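Local coordinates for uncharacterized protein (Pseudomonas aeruginosa, PDB 5BR9) that probably takes part in making the threonylcarbamoyladenosine (t6A) modification of tRNA, as a TsaB-type member of the KAE1/TsaD family with an actin-like ATPase fold, at residues T78-R81 / I82-V86; P49-R52 / D53-E57. All blocks are in the same frame, centred on the assembly; numbering follows the deposited sequence. Where two conformers were deposited one is given.

How the contacts relate
Both contacts are single-helix i to i+4 packings: contact 2 (49-52 with 53-57) on helix 43-58, and contact 1 (78-81 with 82-86) on helix 77-94, later in the chain. Their centres lie 18 Å apart and their nearest atoms about 7 Å apart, so within one subunit they do not touch. What they share is the second subunit, which packs on both. Helix 77-94 meets its own counterpart there, whereas helix 43-58 meets the same counterpart helix at a position further along it. The two contacts thus occupy different parts of one dimer interface.

Contact 1 of 2, residues T78-R81 / I82-V86; sequences TGVR and IAIGV
Helix 77-94 is the crossover helix of a beta-alpha-beta unit, between parallel strands 67-71 and 98-101 of the actin-like fold, and its first turns make this contact. Ile-82 sits one turn after Thr-78, and its CD1 meets Thr-78 CG2 at 3.7 Å. The threonine torsion explains the pairing: with chi1 at -47° the methyl is anti to the backbone N and runs forward along the helix, while OG1 stays beside that N. Ile-82 reaches back through CG1, which passes 3.3 Å from Thr-78 O, the same oxygen that accepts the Ile-82 N hydrogen bond of 2.9 Å. The pattern recurs two residues on, where Ile-84 CD1 lies 3.8 Å from Val-80 CG1. In both isoleucines CG1 is anti to the carbonyl carbon (chi1 -70° in Ile-84), which turns the ethyl arm back over the preceding turn, and Ile-84 N bonds to Val-80 O at 2.9 Å with the donor in the carbonyl plane. The bond between these pairs, Ala-83 N to Gly-79 O, is 3.2 Å, and the one after them, Gly-85 N to Arg-81 O, 3.1 Å. Gly-79 O takes a second hydrogen bond, from Thr-17 OG1, which ties this turn to the loop after strand 12-16. Around the helix, Val-80 rests on Ser-18 and Ala-83 on Thr-17 of that loop, and Ile-84 touches Val-221 near the C-terminus. Towards the second subunit, Ile-84 packs on its Ile-82 and Arg-81 on its Thr-78, placing helix 77-94 against the matching helix of the partner.

Contact 2 of 2, residues P49-R52 / D53-E57; sequences PMVR and DLLDE
Arg-52 and Asp-56, one turn apart on helix 43-58, form an i to i+4 salt bridge. Guanidinium and carboxylate planes stand 52° apart, yet the acid lies at the guanidinium edge, Asp-56 OD1 only 7° out of its plane. At the carboxylate, NH1 meets OD1 on its syn side, 27° out of the carboxylate plane. The arginine is folded to achieve this: CG is anti to the backbone N, the bend at chi2 brings CD within 3.2 Å of Asp-56 OD2, and a second at chi3 turns the guanidinium toward the acid. Leu-55 CD1 lies over one guanidinium face, 4.3 Å from Arg-52 NH2. This arrangement belongs to one of two deposited Arg-52 conformers and crystal packing may influence it, so the bridge need not be always occupied.

On a neighbouring side of the helix, Val-51 and Leu-55 run side by side, Val-51 CG1 being 4.0 Å from Leu-55 CD1. Phe-92 of the second subunit packs on both Val-51 and Arg-52. Met-50 and Leu-54 instead cover strand 21-28, and Leu-54 also reaches strand 31-38. Two bonds join Arg-52 to Asp-56: backbone Asp-56 N to Arg-52 O and side-chain Arg-52 NH1 to Asp-56 OD1, each 2.8 Å.

Contact 1 of 2, residues T78-R81 / I82-V86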
loop_
_atom_site.group_PDB
_atom_site.type_symbol
_atom_site.label_atom_id
_atom_site.label_comp_id
_atom_site.label_asym_id
_atom_site.label_seq_id
_atom_site.Cartn_x
_atom_site.Cartn_y
_atom_site.Cartn_z
ATOM N N THR A 78 -2.116 6.712 -5.315
ATOM C CA THR A 78 -2.663 5.922 -4.222
ATOM C C THR A 78 -3.159 4.546 -4.670
ATOM O O THR A 78 -2.866 3.529 -4.027
ATOM C CB THR A 78 -3.809 6.662 -3.535
ATOM O OG1 THR A 78 -3.404 8.012 -3.290
ATOM C CG2 THR A 78 -4.160 5.977 -2.214
ATOM N N GLY A 79 -3.908 4.510 -5.765
ATOM C CA GLY A 79 -4.455 3.259 -6.241
ATOM C C GLY A 79 -3.392 2.206 -6.511
ATOM O O GLY A 79 -3.540 1.066 -6.088
ATOM N N VAL A 80 -2.317 2.594 -7.197
ATOM C CA VAL A 80 -1.229 1.678 -7.530
ATOM C C VAL A 80 -0.542 1.200 -6.254
ATOM O O VAL A 80 -0.246 0.011 -6.115
ATOM C CB VAL A 80 -0.210 2.337 -8.505
ATOM C CG1 VAL A 80 1.010 1.445 -8.722
ATOM C CG2 VAL A 80 -0.873 2.648 -9.835
ATOM N N ARG A 81 -0.320 2.118 -5.315
ATOM C CA ARG A 81 0.359 1.785 -4.063
ATOM C C ARG A 81 -0.436 0.802 -3.218
ATOM O O ARG A 81 0.137 -0.078 -2.586
ATOM C CB ARG A 81 0.654 3.054 -3.265
ATOM C CG ARG A 81 1.877 3.773 -3.796
ATOM C CD ARG A 81 1.927 5.245 -3.459
ATOM N NE ARG A 81 2.714 5.944 -4.475
ATOM C CZ ARG A 81 4.045 5.991 -4.496
ATOM N NH1 ARG A 81 4.668 6.641 -5.471
ATOM N NH2 ARG A 81 4.753 5.390 -3.542
ATOM N N ILE A 82 -1.755 0.947 -3.220
ATOM C CA ILE A 82 -2.624 -0.014 -2.559
ATOM C C ILE A 82 -2.469 -1.406 -3.179
ATOM O O ILE A 82 -2.283 -2.394 -2.464
ATOM C CB ILE A 82 -4.086 0.454 -2.610
ATOM C CG1 ILE A 82 -4.281 1.686 -1.727
ATOM C CG2 ILE A 82 -5.032 -0.657 -2.182
ATOM C CD1 ILE A 82 -5.496 2.527 -2.136
ATOM N N ALA A 83 -2.553 -1.488 -4.504
ATOM C CA ALA A 83 -2.379 -2.773 -5.176
ATOM C C ALA A 83 -1.040 -3.389 -4.800
ATOM O O ALA A 83 -0.981 -4.565 -4.442
ATOM C CB ALA A 83 -2.492 -2.623 -6.706
ATOM N N ILE A 84 0.027 -2.588 -4.851
ATOM C CA ILE A 84 1.364 -3.097 -4.560
ATOM C C ILE A 84 1.431 -3.763 -3.174
ATOM O O ILE A 84 1.838 -4.930 -3.054
ATOM C CB ILE A 84 2.406 -1.988 -4.692
ATOM C CG1 ILE A 84 2.577 -1.613 -6.160
ATOM C CG2 ILE A 84 3.734 -2.432 -4.097
ATOM C CD1 ILE A 84 3.439 -0.388 -6.402
ATOM N N GLY A 85 1.016 -3.037 -2.138
ATOM C CA GLY A 85 1.040 -3.560 -0.782
ATOM C C GLY A 85 0.200 -4.803 -0.544
ATOM O O GLY A 85 0.671 -5.813 0.002
ATOM N N VAL A 86 -1.051 -4.745 -0.969
ATOM C CA VAL A 86 -1.960 -5.853 -0.750
ATOM C C VAL A 86 -1.461 -7.120 -1.457
ATOM O O VAL A 86 -1.438 -8.202 -0.865
ATOM C CB VAL A 86 -3.388 -5.473 -1.198
ATOM C CG1 VAL A 86 -4.306 -6.693 -1.189
ATOM C CG2 VAL A 86 -3.935 -4.361 -0.297
#

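Contact 2 of 2, residues P49-R52 / D53-E57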
loop_
_atom_site.group_PDB
_atom_site.type_symbol
_atom_site.label_atom_id
_atom_site.label_comp_id
_atom_site.label_asym_id
_atom_site.label_seq_id
_atom_site.Cartn_x
_atom_site.Cartn_y
_atom_site.Cartn_z
ATOM N N PRO A 49 -12.891 -7.354 -0.371
ATOM C CA PRO A 49 -14.179 -8.047 -0.522
ATOM C C PRO A 49 -14.475 -8.472 -1.971
ATOM O O PRO A 49 -15.126 -9.501 -2.184
ATOM C CB PRO A 49 -15.203 -7.013 -0.026
ATOM C CG PRO A 49 -14.423 -6.117 0.895
ATOM C CD PRO A 49 -13.030 -6.059 0.324
ATOM N N MET A 50 -14.019 -7.705 -2.957
ATOM C CA MET A 50 -14.218 -8.129 -4.341
ATOM C C MET A 50 -13.501 -9.454 -4.595
ATOM O O MET A 50 -14.019 -10.324 -5.297
ATOM C CB MET A 50 -13.742 -7.068 -5.324
ATOM C CG MET A 50 -14.736 -5.931 -5.517
ATOM S SD MET A 50 -14.221 -4.758 -6.794
ATOM C CE MET A 50 -13.995 -5.877 -8.153
ATOM N N VAL A 51 -12.321 -9.605 -3.998
ATOM C CA VAL A 51 -11.535 -10.822 -4.136
ATOM C C VAL A 51 -12.226 -12.000 -3.469
ATOM O O VAL A 51 -12.338 -13.084 -4.068
ATOM C CB VAL A 51 -10.120 -10.630 -3.575
ATOM C CG1 VAL A 51 -9.383 -11.975 -3.501
ATOM C CG2 VAL A 51 -9.341 -9.643 -4.462
ATOM N N ARG A 52 -12.701 -11.790 -2.238
ATOM C CA ARG A 52 -13.390 -12.848 -1.509
ATOM C C ARG A 52 -14.586 -13.324 -2.336
ATOM O O ARG A 52 -14.773 -14.524 -2.536
ATOM C CB ARG A 52 -13.815 -12.350 -0.117
ATOM C CG ARG A 52 -14.694 -13.285 0.727
ATOM C CD ARG A 52 -14.200 -14.736 0.767
ATOM N NE ARG A 52 -12.781 -14.883 1.086
ATOM C CZ ARG A 52 -12.088 -15.984 0.827
ATOM N NH1 ARG A 52 -12.697 -17.004 0.248
ATOM N NH2 ARG A 52 -10.799 -16.065 1.132
ATOM N N ASP A 53 -15.375 -12.374 -2.832
ATOM C CA ASP A 53 -16.577 -12.695 -3.608
ATOM C C ASP A 53 -16.258 -13.468 -4.884
ATOM O O ASP A 53 -16.982 -14.398 -5.253
ATOM C CB ASP A 53 -17.351 -11.422 -3.971
ATOM C CG ASP A 53 -18.067 -10.798 -2.779
ATOM O OD1 ASP A 53 -18.105 -11.414 -1.686
ATOM O OD2 ASP A 53 -18.582 -9.671 -2.939
ATOM N N LEU A 54 -15.192 -13.064 -5.563
ATOM C CA LEU A 54 -14.795 -13.703 -6.810
ATOM C C LEU A 54 -14.371 -15.149 -6.541
ATOM O O LEU A 54 -14.831 -16.088 -7.205
ATOM C CB LEU A 54 -13.655 -12.935 -7.472
ATOM C CG LEU A 54 -13.182 -13.467 -8.828
ATOM C CD1 LEU A 54 -14.238 -13.231 -9.888
ATOM C CD2 LEU A 54 -11.867 -12.823 -9.251
ATOM N N LEU A 55 -13.496 -15.322 -5.559
ATOM C CA LEU A 55 -13.050 -16.654 -5.183
ATOM C C LEU A 55 -14.247 -17.478 -4.743
ATOM O O LEU A 55 -14.396 -18.628 -5.144
ATOM C CB LEU A 55 -12.019 -16.600 -4.064
ATOM C CG LEU A 55 -10.658 -16.012 -4.406
ATOM C CD1 LEU A 55 -9.876 -15.902 -3.115
ATOM C CD2 LEU A 55 -9.933 -16.899 -5.389
ATOM N N ASP A 56 -15.133 -16.874 -3.966
ATOM C CA ASP A 56 -16.288 -17.622 -3.470
ATOM C C ASP A 56 -17.249 -18.003 -4.592
ATOM O O ASP A 56 -17.776 -19.107 -4.595
ATOM C CB ASP A 56 -17.016 -16.833 -2.380
ATOM C CG ASP A 56 -16.280 -16.876 -1.047
ATOM O OD1 ASP A 56 -15.159 -17.457 -0.986
ATOM O OD2 ASP A 56 -16.829 -16.342 -0.059
ATOM N N GLU A 57 -17.447 -17.112 -5.559
ATOM C CA GLU A 57 -18.338 -17.391 -6.685
ATOM C C GLU A 57 -17.815 -18.549 -7.542
ATOM O O GLU A 57 -18.591 -19.344 -8.069
ATOM C CB GLU A 57 -18.520 -16.139 -7.548
ATOM C CG GLU A 57 -19.302 -16.366 -8.849
ATOM C CD GLU A 57 -19.356 -15.127 -9.748
ATOM O OE1 GLU A 57 -18.640 -14.135 -9.471
ATOM O OE2 GLU A 57 -20.120 -15.151 -10.740
#